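Local coordinates for hypothetical membrane protein (Corynebacterium glutamicum, PDB 6JS9) that binds heme through its N-terminal HtaA domain, the part described here, and probably passes it on within the heme uptake machinery of corynebacteria, at residues 6-12 against 178-184; 62-68 against 92-98; 70-74 against 86-92; 131-137 against 150-156. All coordinates share one frame; numbering follows the deposited sequence.

Contact 1: 6-12 against 178-184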
loop_
_atom_site.group_PDB
_atom_site.type_symbol
_atom_site.label_atom_id
_atom_site.label_comp_id
_atom_site.label_asym_id
_atom_site.label_seq_id
_atom_site.Cartn_x
_atom_site.Cartn_y
_atom_site.Cartn_z
ATOM N N ARG A 6 8.464 7.116 21.881
ATOM C CA ARG A 6 8.643 7.842 20.630
ATOM C C ARG A 6 7.513 7.498 19.667
ATOM O O ARG A 6 7.073 6.345 19.598
ATOM C CB ARG A 6 9.998 7.521 19.992
ATOM C CG ARG A 6 11.201 7.824 20.870
ATOM C CD ARG A 6 12.222 8.667 20.118
ATOM N NE ARG A 6 11.972 10.087 20.295
ATOM C CZ ARG A 6 12.403 11.036 19.475
ATOM N NH1 ARG A 6 13.098 10.721 18.390
ATOM N NH2 ARG A 6 12.126 12.305 19.742
ATOM N N THR A 7 7.042 8.500 18.923
ATOM C CA THR A 7 5.892 8.283 18.054
ATOM C C THR A 7 6.017 9.144 16.804
ATOM O O THR A 7 6.588 10.239 16.841
ATOM C CB THR A 7 4.576 8.573 18.801
ATOM O OG1 THR A 7 3.457 8.090 18.045
ATOM C CG2 THR A 7 4.413 10.065 19.069
ATOM N N ALA A 8 5.494 8.619 15.684
ATOM C CA ALA A 8 5.436 9.332 14.406
ATOM C C ALA A 8 4.295 10.336 14.467
ATOM O O ALA A 8 3.124 9.971 14.340
ATOM C CB ALA A 8 5.237 8.358 13.245
ATOM N N SER A 9 4.626 11.617 14.623
ATOM C CA SER A 9 3.612 12.636 14.861
ATOM C C SER A 9 3.286 13.485 13.638
ATOM O O SER A 9 2.367 14.308 13.716
ATOM C CB SER A 9 4.056 13.558 16.001
ATOM O OG SER A 9 5.286 14.169 15.678
ATOM N N ASP A 10 3.997 13.316 12.523
ATOM C CA ASP A 10 3.736 14.110 11.325
ATOM C C ASP A 10 4.479 13.502 10.140
ATOM O O ASP A 10 5.332 12.624 10.294
ATOM C CB ASP A 10 4.146 15.572 11.516
ATOM C CG ASP A 10 3.138 16.536 10.941
ATOM O OD1 ASP A 10 2.303 16.111 10.110
ATOM O OD2 ASP A 10 3.182 17.720 11.316
ATOM N N GLY A 11 4.163 14.010 8.952
ATOM C CA GLY A 11 4.736 13.513 7.720
ATOM C C GLY A 11 3.749 12.630 6.993
ATOM O O GLY A 11 2.559 12.589 7.316
ATOM N N SER A 12 4.258 11.900 5.999
ATOM C CA SER A 12 3.387 11.019 5.230
ATOM C C SER A 12 4.205 9.980 4.483
ATOM O O SER A 12 5.331 10.240 4.050
ATOM C CB SER A 12 2.531 11.808 4.233
ATOM O OG SER A 12 3.346 12.340 3.200
ATOM N N GLY A 178 8.503 10.165 0.793
ATOM C CA GLY A 178 8.047 10.914 1.942
ATOM C C GLY A 178 8.996 10.809 3.115
ATOM O O GLY A 178 10.148 10.384 2.996
ATOM N N SER A 179 8.481 11.196 4.279
ATOM C CA SER A 179 9.267 11.209 5.503
ATOM C C SER A 179 8.322 11.357 6.683
ATOM O O SER A 179 7.224 11.899 6.549
ATOM C CB SER A 179 10.293 12.348 5.504
ATOM O OG SER A 179 9.663 13.588 5.762
ATOM N N LEU A 180 8.777 10.893 7.846
ATOM C CA LEU A 180 8.060 11.069 9.100
ATOM C C LEU A 180 8.922 11.863 10.086
ATOM O O LEU A 180 10.151 11.755 10.092
ATOM C CB LEU A 180 7.676 9.703 9.716
ATOM C CG LEU A 180 6.903 8.685 8.866
ATOM C CD1 LEU A 180 6.786 7.342 9.587
ATOM C CD2 LEU A 180 5.525 9.213 8.468
ATOM N N THR A 181 8.271 12.673 10.914
ATOM C CA THR A 181 8.920 13.277 12.069
ATOM C C THR A 181 8.543 12.476 13.315
ATOM O O THR A 181 7.383 12.082 13.487
ATOM C CB THR A 181 8.526 14.751 12.217
ATOM O OG1 THR A 181 7.148 14.852 12.581
ATOM C CG2 THR A 181 8.720 15.492 10.901
ATOM N N ILE A 182 9.537 12.191 14.156
ATOM C CA ILE A 182 9.361 11.386 15.360
ATOM C C ILE A 182 9.619 12.281 16.559
ATOM O O ILE A 182 10.550 13.090 16.535
ATOM C CB ILE A 182 10.318 10.183 15.381
ATOM C CG1 ILE A 182 10.310 9.462 14.028
ATOM C CG2 ILE A 182 9.985 9.252 16.551
ATOM C CD1 ILE A 182 8.946 8.942 13.591
ATOM N N SER A 183 8.797 12.146 17.598
ATOM C CA SER A 183 8.955 12.942 18.816
ATOM C C SER A 183 8.485 12.118 20.014
ATOM O O SER A 183 8.194 10.925 19.893
ATOM C CB SER A 183 8.205 14.274 18.689
ATOM O OG SER A 183 6.925 14.085 18.113
ATOM N N SER A 184 8.417 12.758 21.182
ATOM C CA SER A 184 8.029 12.072 22.417
ATOM C C SER A 184 6.535 12.203 22.738
ATOM O O SER A 184 6.107 13.125 23.439
ATOM C CB SER A 184 8.855 12.604 23.583
ATOM O OG SER A 184 10.234 12.566 23.266
#
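With chi1 near 59° in S9 and 43° in S183, both hydroxyls stand between their own backbone N and carbonyl carbon, and S9 OG meets S183 OG at 2.9 Å in a hydrogen bond that either could donate. R6 reaches the partner strand by another route: its chain bends at chi2 and chi3, folding the guanidinium back across the end of 178-184. One face of that group lies over I182 CG2 and S183 N, with R6 NH2 3.4 Å from S183 CA, and the R6 and I182 side chains cross at about a right angle; NH1 is bonded to the carbonyl of F142. On the inward face I182 CD1 packs 3.8 Å from A8 CB, and L180 CD1 touches the same methyl. P51 and V66 close over A8 and L180 here. These residues belong to the antiparallel pairing of the chain's two ends, the first strand against the last, within the large curled sheet of the HtaA domain. T7 and S183 form a hydrogen-bonded pair, T7 N to S183 O at 2.9 Å and S183 N to T7 O at 3.0 Å; S9 N continues the ladder to T181 O. At D10 the first strand turns a corner, yet T181 N still donates to D10 O at 3.0 Å, standing above the carbonyl plane rather than on a lone pair. Just after the corner G11 CA lies against S179 O, 3.2 Å away. Beyond it S12 N donates to S179 O at 3.0 Å, while the return bond from S179 N to S12 O is weak; the S12 hydroxyl is bonded to N14.

Contact 2: 62-68 against 92-98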
loop_
_atom_site.group_PDB
_atom_site.type_symbol
_atom_site.label_atom_id
_atom_site.label_comp_id
_atom_site.label_asym_id
_atom_site.label_seq_id
_atom_site.Cartn_x
_atom_site.Cartn_y
_atom_site.Cartn_z
ATOM N N SER A 62 16.252 0.784 15.361
ATOM C CA SER A 62 16.106 0.464 13.942
ATOM C C SER A 62 14.901 -0.415 13.619
ATOM O O SER A 62 14.746 -0.820 12.459
ATOM C CB SER A 62 17.375 -0.223 13.432
ATOM O OG SER A 62 17.574 -1.447 14.119
ATOM N N GLN A 63 14.058 -0.749 14.594
ATOM C CA GLN A 63 12.893 -1.577 14.305
ATOM C C GLN A 63 11.659 -0.992 14.966
ATOM O O GLN A 63 11.707 -0.534 16.111
ATOM C CB GLN A 63 13.075 -3.055 14.765
ATOM C CG GLN A 63 14.282 -3.719 14.139
ATOM C CD GLN A 63 14.419 -5.187 14.474
ATOM O OE1 GLN A 63 13.568 -5.780 15.142
ATOM N NE2 GLN A 63 15.493 -5.787 13.991
ATOM N N GLY A 64 10.555 -1.029 14.235
ATOM C CA GLY A 64 9.286 -0.568 14.751
ATOM C C GLY A 64 8.262 -0.600 13.646
ATOM O O GLY A 64 8.579 -0.872 12.483
ATOM N N THR A 65 7.015 -0.300 14.023
ATOM C CA THR A 65 5.906 -0.258 13.071
ATOM C C THR A 65 5.177 1.075 13.168
ATOM O O THR A 65 4.925 1.567 14.269
ATOM C CB THR A 65 4.913 -1.399 13.324
ATOM O OG1 THR A 65 5.600 -2.648 13.224
ATOM C CG2 THR A 65 3.786 -1.369 12.308
ATOM N N VAL A 66 4.818 1.651 12.021
ATOM C CA VAL A 66 3.990 2.853 11.994
ATOM C C VAL A 66 2.704 2.541 11.238
ATOM O O VAL A 66 2.743 2.122 10.071
ATOM C CB VAL A 66 4.727 4.044 11.370
ATOM C CG1 VAL A 66 3.830 5.271 11.380
ATOM C CG2 VAL A 66 6.010 4.318 12.125
ATOM N N GLU A 67 1.568 2.737 11.905
ATOM C CA GLU A 67 0.264 2.577 11.277
ATOM C C GLU A 67 -0.175 3.914 10.698
ATOM O O GLU A 67 0.073 4.967 11.293
ATOM C CB GLU A 67 -0.762 2.081 12.294
ATOM C CG GLU A 67 -0.454 0.703 12.852
ATOM C CD GLU A 67 -1.492 0.248 13.854
ATOM O OE1 GLU A 67 -2.332 1.081 14.271
ATOM O OE2 GLU A 67 -1.474 -0.945 14.216
ATOM N N PHE A 68 -0.839 3.867 9.545
ATOM C CA PHE A 68 -1.217 5.056 8.789
ATOM C C PHE A 68 -2.729 5.157 8.636
ATOM O O PHE A 68 -3.440 4.149 8.646
ATOM C CB PHE A 68 -0.573 5.041 7.389
ATOM C CG PHE A 68 0.913 5.234 7.415
ATOM C CD1 PHE A 68 1.763 4.149 7.577
ATOM C CD2 PHE A 68 1.461 6.509 7.307
ATOM C CE1 PHE A 68 3.142 4.319 7.631
ATOM C CE2 PHE A 68 2.841 6.694 7.353
ATOM C CZ PHE A 68 3.682 5.593 7.512
ATOM N N ILE A 92 -2.953 0.384 6.307
ATOM C CA ILE A 92 -1.589 0.397 5.798
ATOM C C ILE A 92 -0.627 0.585 6.965
ATOM O O ILE A 92 -0.836 1.451 7.828
ATOM C CB ILE A 92 -1.448 1.505 4.740
ATOM C CG1 ILE A 92 -2.299 1.146 3.510
ATOM C CG2 ILE A 92 0.013 1.759 4.377
ATOM C CD1 ILE A 92 -3.232 2.244 3.071
ATOM N N LYS A 93 0.415 -0.252 7.012
ATOM C CA LYS A 93 1.450 -0.213 8.036
ATOM C C LYS A 93 2.813 -0.307 7.372
ATOM O O LYS A 93 2.980 -0.971 6.353
ATOM C CB LYS A 93 1.316 -1.376 9.035
ATOM C CG LYS A 93 -0.030 -1.460 9.694
ATOM C CD LYS A 93 -0.200 -2.749 10.460
ATOM C CE LYS A 93 -1.677 -2.934 10.782
ATOM N NZ LYS A 93 -1.936 -4.026 11.766
ATOM N N MET A 94 3.799 0.342 7.964
ATOM C CA MET A 94 5.178 0.176 7.530
ATOM C C MET A 94 5.975 -0.391 8.695
ATOM O O MET A 94 5.989 0.195 9.784
ATOM C CB MET A 94 5.761 1.499 7.040
ATOM C CG MET A 94 6.909 1.317 6.092
ATOM S SD MET A 94 7.168 2.795 5.105
ATOM C CE MET A 94 8.679 2.326 4.273
ATOM N N VAL A 95 6.595 -1.550 8.478
ATOM C CA VAL A 95 7.392 -2.242 9.491
ATOM C C VAL A 95 8.861 -2.074 9.114
ATOM O O VAL A 95 9.295 -2.556 8.056
ATOM C CB VAL A 95 7.020 -3.729 9.597
ATOM C CG1 VAL A 95 7.768 -4.394 10.769
ATOM C CG2 VAL A 95 5.516 -3.906 9.757
ATOM N N PHE A 96 9.629 -1.404 9.980
ATOM C CA PHE A 96 11.007 -1.036 9.673
ATOM C C PHE A 96 11.997 -2.002 10.312
ATOM O O PHE A 96 11.824 -2.433 11.458
ATOM C CB PHE A 96 11.324 0.381 10.153
ATOM C CG PHE A 96 10.462 1.443 9.542
ATOM C CD1 PHE A 96 9.224 1.747 10.091
ATOM C CD2 PHE A 96 10.903 2.164 8.445
ATOM C CE1 PHE A 96 8.434 2.736 9.548
ATOM C CE2 PHE A 96 10.119 3.151 7.897
ATOM C CZ PHE A 96 8.885 3.444 8.453
ATOM N N ASN A 97 13.062 -2.313 9.566
ATOM C CA ASN A 97 14.205 -3.088 10.060
ATOM C C ASN A 97 15.460 -2.466 9.429
ATOM O O ASN A 97 15.982 -2.941 8.416
ATOM C CB ASN A 97 14.044 -4.572 9.726
ATOM C CG ASN A 97 15.302 -5.370 9.958
ATOM O OD1 ASN A 97 16.214 -4.934 10.663
ATOM N ND2 ASN A 97 15.363 -6.551 9.357
ATOM N N GLY A 98 15.940 -1.371 10.030
ATOM C CA GLY A 98 17.089 -0.670 9.485
ATOM C C GLY A 98 16.878 -0.075 8.104
ATOM O O GLY A 98 16.001 0.778 7.920
HETATM O O HOH W 1 17.348 -4.057 12.901
HETATM O O HOH W 2 -3.076 1.148 9.754
HETATM O O HOH W 3 -4.478 2.842 6.501
#
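E67 and K93 lie side by side and point the same way, their extended chains touching at CG to CG, 3.9 Å apart; the charged ends, E67 OE2 and K93 NZ, form only a long salt bridge at 4.0 Å. Q63 and N97 run alongside each other in the same manner at the far end of this face. Their amide planes are turned 69° apart, and a water links them, accepting from Q63 NE2 and donating to N97 OD1, while also binding the S62 hydroxyl. Between these pairs T65 OG1 sits against both methyls of V95, 3.7 Å from CG1 and CG2. The opposite face is apolar. F96 has CG beside its backbone N (chi1 -60°), which turns the ring edge to the partner strand, with G64 O in its plane; F96 CE1 then reaches V66 CG2 at 3.9 Å. F68 repeats this, its edge toward I92 O and its CE1 3.9 Å from M94 CB. L149 covers M94 and F96, and F49 packs on F68. Backbone bonds alternate regularly, the straightest from F96 N to G64 O at 2.8 Å (174°); the reverse bond from G64 N to F96 O is weak. At the I92 end two waters bridge F68 O to the I92 backbone. Such a division, mostly polar or charged side chains on one face and aromatic and aliphatic groups on the other, is that of an amphipathic antiparallel beta hairpin, here strands 63-79 and 82-97 of the HtaA domain.

Contact 3: 70-74 against 86-92; sequences GSVHF and DTTMSDI
V72 and M89 pair where the strands are closely bonded, each backbone N giving a 2.8 Å hydrogen bond to the other residue's carbonyl O. One step on, F74 N donates to T87 O at 2.7 Å. On this buried face V72, two residues before F74 on the same strand, puts CG1 over the rim of one face of its ring, whereas M89 CE meets the ring's edge at F74 CE2, 4.1 Å away. The M89 chain stays extended until chi3 (-52°) bends its methyl toward that edge. F21 stacks edge-to-face on F74, and F163 packs on M89. H73 and T88 lie on the other, partly exposed face. There H73 has CG anti to its backbone N (chi1 -174°), carrying the ring over to the buried carboxylate of D86, and H73 NE2 donates to D86 OD1 at 2.8 Å. The carboxylate oxygen lies in the imidazole plane, yet the ring nitrogen stands 39° out of the carboxylate plane. Y123 binds the second oxygen, D86 OD2, so both carboxylate oxygens are held, which would probably fix its rotation. H73 CD2 also passes 3.0 Å from T88 OG1. Pairing loosens toward G70, where a water bridges G70 O and I92 N, and I92 CD1 only brushes G70 O at 3.6 Å. Here the second strand turns its corner at D91. This is the heme-proximal half of a long antiparallel beta hairpin: the T87 side chain comes about 5 Å from the bound heme.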
loop_
_atom_site.group_PDB
_atom_site.type_symbol
_atom_site.label_atom_id
_atom_site.label_comp_id
_atom_site.label_asym_id
_atom_site.label_seq_id
_atom_site.Cartn_x
_atom_site.Cartn_y
_atom_site.Cartn_z
ATOM N N GLY A 70 -5.770 5.949 6.111
ATOM C CA GLY A 70 -6.130 6.029 4.708
ATOM C C GLY A 70 -6.537 4.694 4.123
ATOM O O GLY A 70 -6.220 3.625 4.646
ATOM N N SER A 71 -7.255 4.762 3.000
ATOM C CA SER A 71 -7.621 3.569 2.240
ATOM C C SER A 71 -7.627 3.913 0.758
ATOM O O SER A 71 -7.740 5.081 0.379
ATOM C CB SER A 71 -8.989 3.024 2.661
ATOM O OG SER A 71 -10.004 3.972 2.371
ATOM N N VAL A 72 -7.493 2.880 -0.080
ATOM C CA VAL A 72 -7.546 3.014 -1.538
ATOM C C VAL A 72 -8.522 1.983 -2.064
ATOM O O VAL A 72 -8.398 0.798 -1.735
ATOM C CB VAL A 72 -6.176 2.791 -2.207
ATOM C CG1 VAL A 72 -6.236 3.199 -3.672
ATOM C CG2 VAL A 72 -5.067 3.536 -1.461
ATOM N N HIS A 73 -9.472 2.417 -2.895
ATOM C CA HIS A 73 -10.493 1.530 -3.452
ATOM C C HIS A 73 -10.375 1.498 -4.976
ATOM O O HIS A 73 -10.696 2.486 -5.644
ATOM C CB HIS A 73 -11.891 1.974 -3.028
ATOM C CG HIS A 73 -12.970 1.026 -3.448
ATOM N ND1 HIS A 73 -14.302 1.375 -3.475
ATOM C CD2 HIS A 73 -12.911 -0.264 -3.857
ATOM C CE1 HIS A 73 -15.017 0.340 -3.884
ATOM N NE2 HIS A 73 -14.196 -0.669 -4.117
ATOM N N PHE A 74 -9.935 0.356 -5.521
ATOM C CA PHE A 74 -9.822 0.158 -6.961
ATOM C C PHE A 74 -11.075 -0.524 -7.507
ATOM O O PHE A 74 -11.510 -1.558 -6.987
ATOM C CB PHE A 74 -8.605 -0.707 -7.312
ATOM C CG PHE A 74 -7.300 -0.184 -6.791
ATOM C CD1 PHE A 74 -6.642 0.851 -7.443
ATOM C CD2 PHE A 74 -6.717 -0.742 -5.670
ATOM C CE1 PHE A 74 -5.423 1.337 -6.958
ATOM C CE2 PHE A 74 -5.492 -0.278 -5.188
ATOM C CZ PHE A 74 -4.846 0.759 -5.843
ATOM N N ASP A 86 -12.691 -5.431 -7.910
ATOM C CA ASP A 86 -13.160 -4.608 -6.787
ATOM C C ASP A 86 -12.237 -4.898 -5.596
ATOM O O ASP A 86 -12.496 -5.818 -4.816
ATOM C CB ASP A 86 -14.624 -4.906 -6.473
ATOM C CG ASP A 86 -15.226 -3.958 -5.441
ATOM O OD1 ASP A 86 -14.483 -3.369 -4.635
ATOM O OD2 ASP A 86 -16.465 -3.801 -5.427
ATOM N N THR A 87 -11.172 -4.093 -5.461
ATOM C CA THR A 87 -10.140 -4.272 -4.446
ATOM C C THR A 87 -10.046 -3.029 -3.578
ATOM O O THR A 87 -9.893 -1.915 -4.093
ATOM C CB THR A 87 -8.769 -4.538 -5.058
ATOM O OG1 THR A 87 -8.820 -5.728 -5.845
ATOM C CG2 THR A 87 -7.700 -4.688 -3.949
ATOM N N THR A 88 -10.123 -3.232 -2.267
ATOM C CA THR A 88 -9.978 -2.172 -1.281
ATOM C C THR A 88 -8.776 -2.469 -0.395
ATOM O O THR A 88 -8.672 -3.561 0.182
ATOM C CB THR A 88 -11.238 -2.031 -0.423
ATOM O OG1 THR A 88 -12.335 -1.647 -1.255
ATOM C CG2 THR A 88 -11.032 -0.963 0.664
ATOM N N MET A 89 -7.874 -1.500 -0.304
ATOM C CA MET A 89 -6.660 -1.601 0.487
ATOM C C MET A 89 -6.774 -0.643 1.659
ATOM O O MET A 89 -7.029 0.548 1.453
ATOM C CB MET A 89 -5.463 -1.253 -0.389
ATOM C CG MET A 89 -4.151 -1.205 0.306
ATOM S SD MET A 89 -2.900 -0.781 -0.910
ATOM C CE MET A 89 -3.261 -2.007 -2.163
ATOM N N SER A 90 -6.608 -1.159 2.882
ATOM C CA SER A 90 -6.709 -0.336 4.091
ATOM C C SER A 90 -5.736 -0.841 5.153
ATOM O O SER A 90 -5.006 -1.815 4.946
ATOM C CB SER A 90 -8.132 -0.335 4.648
ATOM O OG SER A 90 -8.469 -1.613 5.155
ATOM N N ASP A 91 -5.748 -0.166 6.309
ATOM C CA ASP A 91 -4.885 -0.486 7.450
ATOM C C ASP A 91 -3.433 -0.639 7.003
ATOM O O ASP A 91 -2.775 -1.653 7.242
ATOM C CB ASP A 91 -5.384 -1.733 8.180
ATOM C CG ASP A 91 -6.750 -1.532 8.807
ATOM O OD1 ASP A 91 -6.877 -0.706 9.749
ATOM O OD2 ASP A 91 -7.704 -2.188 8.331
ATOM N N ILE A 92 -2.953 0.384 6.307
ATOM C CA ILE A 92 -1.589 0.397 5.798
ATOM C C ILE A 92 -0.627 0.585 6.965
ATOM O O ILE A 92 -0.836 1.451 7.828
ATOM C CB ILE A 92 -1.448 1.505 4.740
ATOM C CG1 ILE A 92 -2.299 1.146 3.510
ATOM C CG2 ILE A 92 0.013 1.759 4.377
ATOM C CD1 ILE A 92 -3.232 2.244 3.071
HETATM O O HOH W 3 -4.478 2.842 6.501
#

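Contact 4: 131-137 against 150-156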
loop_
_atom_site.group_PDB
_atom_site.type_symbol
_atom_site.label_atom_id
_atom_site.label_comp_id
_atom_site.label_asym_id
_atom_site.label_seq_id
_atom_site.Cartn_x
_atom_site.Cartn_y
_atom_site.Cartn_z
ATOM N N LEU A 131 2.469 -6.799 1.442
ATOM C CA LEU A 131 2.277 -6.524 0.027
ATOM C C LEU A 131 3.593 -6.278 -0.706
ATOM O O LEU A 131 3.723 -6.632 -1.882
ATOM C CB LEU A 131 1.360 -5.306 -0.125
ATOM C CG LEU A 131 0.978 -4.881 -1.538
ATOM C CD1 LEU A 131 0.380 -6.044 -2.315
ATOM C CD2 LEU A 131 0.015 -3.686 -1.486
ATOM N N ALA A 132 4.567 -5.654 -0.046
ATOM C CA ALA A 132 5.812 -5.267 -0.699
ATOM C C ALA A 132 6.941 -5.224 0.318
ATOM O O ALA A 132 6.734 -4.878 1.485
ATOM C CB ALA A 132 5.699 -3.896 -1.388
ATOM N N ASP A 133 8.137 -5.583 -0.151
ATOM C CA ASP A 133 9.387 -5.352 0.561
ATOM C C ASP A 133 10.002 -4.049 0.068
ATOM O O ASP A 133 9.979 -3.755 -1.133
ATOM C CB ASP A 133 10.370 -6.501 0.323
ATOM C CG ASP A 133 9.998 -7.774 1.074
ATOM O OD1 ASP A 133 9.787 -7.708 2.307
ATOM O OD2 ASP A 133 9.943 -8.845 0.428
ATOM N N VAL A 134 10.551 -3.266 0.996
ATOM C CA VAL A 134 11.093 -1.946 0.690
ATOM C C VAL A 134 12.584 -1.939 0.994
ATOM O O VAL A 134 13.007 -2.393 2.065
ATOM C CB VAL A 134 10.393 -0.835 1.493
ATOM C CG1 VAL A 134 10.817 0.543 0.968
ATOM C CG2 VAL A 134 8.888 -1.015 1.467
ATOM N N SER A 135 13.370 -1.399 0.072
ATOM C CA SER A 135 14.789 -1.157 0.289
ATOM C C SER A 135 14.951 0.347 0.463
ATOM O O SER A 135 14.908 1.105 -0.509
ATOM C CB SER A 135 15.623 -1.699 -0.867
ATOM O OG SER A 135 15.317 -3.066 -1.095
ATOM N N LEU A 136 15.114 0.771 1.712
ATOM C CA LEU A 136 15.149 2.190 2.041
ATOM C C LEU A 136 16.481 2.814 1.646
ATOM O O LEU A 136 17.535 2.189 1.786
ATOM C CB LEU A 136 14.914 2.385 3.537
ATOM C CG LEU A 136 13.525 1.980 4.025
ATOM C CD1 LEU A 136 13.517 1.890 5.538
ATOM C CD2 LEU A 136 12.485 2.969 3.544
ATOM N N ASN A 137 16.422 4.066 1.168
ATOM C CA ASN A 137 17.637 4.822 0.855
ATOM C C ASN A 137 18.522 5.029 2.086
ATOM O O ASN A 137 19.755 5.004 1.981
ATOM C CB ASN A 137 17.279 6.184 0.246
ATOM C CG ASN A 137 16.561 6.071 -1.092
ATOM O OD1 ASN A 137 16.616 5.032 -1.758
ATOM N ND2 ASN A 137 15.894 7.154 -1.502
ATOM N N SER A 150 11.931 7.151 1.650
ATOM C CA SER A 150 12.281 6.948 0.247
ATOM C C SER A 150 13.025 5.631 0.041
ATOM O O SER A 150 13.991 5.329 0.757
ATOM C CB SER A 150 13.130 8.113 -0.250
ATOM O OG SER A 150 12.442 9.339 -0.082
ATOM N N GLY A 151 12.578 4.855 -0.945
ATOM C CA GLY A 151 13.218 3.592 -1.272
ATOM C C GLY A 151 12.499 2.906 -2.422
ATOM O O GLY A 151 11.493 3.398 -2.942
ATOM N N THR A 152 13.047 1.760 -2.825
ATOM C CA THR A 152 12.488 0.947 -3.895
ATOM C C THR A 152 11.721 -0.229 -3.300
ATOM O O THR A 152 11.977 -0.648 -2.165
ATOM C CB THR A 152 13.589 0.434 -4.825
ATOM O OG1 THR A 152 14.559 -0.289 -4.058
ATOM C CG2 THR A 152 14.266 1.590 -5.540
ATOM N N THR A 153 10.770 -0.762 -4.081
ATOM C CA THR A 153 9.809 -1.739 -3.586
ATOM C C THR A 153 9.706 -2.930 -4.525
ATOM O O THR A 153 9.723 -2.766 -5.749
ATOM C CB THR A 153 8.413 -1.135 -3.434
ATOM O OG1 THR A 153 7.895 -0.826 -4.735
ATOM C CG2 THR A 153 8.459 0.134 -2.602
ATOM N N ASP A 154 9.569 -4.117 -3.926
ATOM C CA ASP A 154 9.358 -5.388 -4.611
ATOM C C ASP A 154 8.053 -6.007 -4.132
ATOM O O ASP A 154 7.815 -6.103 -2.923
ATOM C CB ASP A 154 10.489 -6.385 -4.332
ATOM C CG ASP A 154 11.779 -6.010 -5.010
ATOM O OD1 ASP A 154 11.747 -5.149 -5.918
ATOM O OD2 ASP A 154 12.827 -6.580 -4.631
ATOM N N LEU A 155 7.249 -6.477 -5.082
ATOM C CA LEU A 155 6.003 -7.172 -4.779
ATOM C C LEU A 155 6.264 -8.579 -4.247
ATOM O O LEU A 155 7.127 -9.307 -4.748
ATOM C CB LEU A 155 5.141 -7.245 -6.048
ATOM C CG LEU A 155 3.798 -7.964 -5.983
ATOM C CD1 LEU A 155 2.829 -7.161 -5.132
ATOM C CD2 LEU A 155 3.256 -8.181 -7.366
ATOM N N THR A 156 5.497 -8.974 -3.234
ATOM C CA THR A 156 5.638 -10.300 -2.652
ATOM C C THR A 156 4.826 -11.323 -3.432
ATOM O O THR A 156 3.958 -10.988 -4.245
ATOM C CB THR A 156 5.177 -10.328 -1.199
ATOM O OG1 THR A 156 3.755 -10.147 -1.172
ATOM C CG2 THR A 156 5.886 -9.228 -0.367
#
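This is an antiparallel strand pairing within the hairpin of strands 129-136 and 146-155, between strand 100-110 and strand 177-183 in the curled sheet, and six backbone hydrogen bonds hold it. D133 N to D154 O and D154 N to D133 O are both 2.8 Å, and S135 N gives T152 O a shorter one at 2.7 Å. N137 N closes the far end on S150 O with an almost straight bond (177°), and N137 ND2 lies 3.2 Å from S150 CB. At the other end T156 N reaches L131 O at 3.2 Å from well above the carbonyl plane. L131 and A132 form a classic beta bulge in this strand, both facing L103. CG anti to the backbone N (chi1 -177°) swings L131 CD1 to within 3.9 Å of L155 CD1, where the two leucines cross. L155 also packs on Y167, a heme-binding residue, bringing this end of the pairing close to the heme pocket. G151 CA lies 3.1 Å from S135 O, and the strands come close there, with the CA atoms of L136 and G151 4.1 Å apart. T156 is the N-cap of helix 157-162: its hydroxyl is bonded to G159 N and to the V130 carbonyl, joining the strand end to the helix.

Overall arrangement
From the N terminus, residues 6-12 pair with the last strand, so contact 1 closes almost the entire chain into one loop and the other three contacts lie within it. Contact 2 opens next, at 62-68, but contact 3, further along the same hairpin 63-79/82-97, closes first at 86-92; contact 2 closes around it at 92-98, and the two share I92 and a water. Contact 4 follows in series as the hairpin of strands 129-136 and 146-155. No two contacts cross. Side chains knit them together: L180 packs on F68, L136 on F96, and M89 on L131. The sheet thus runs from the paired chain termini to the heme end.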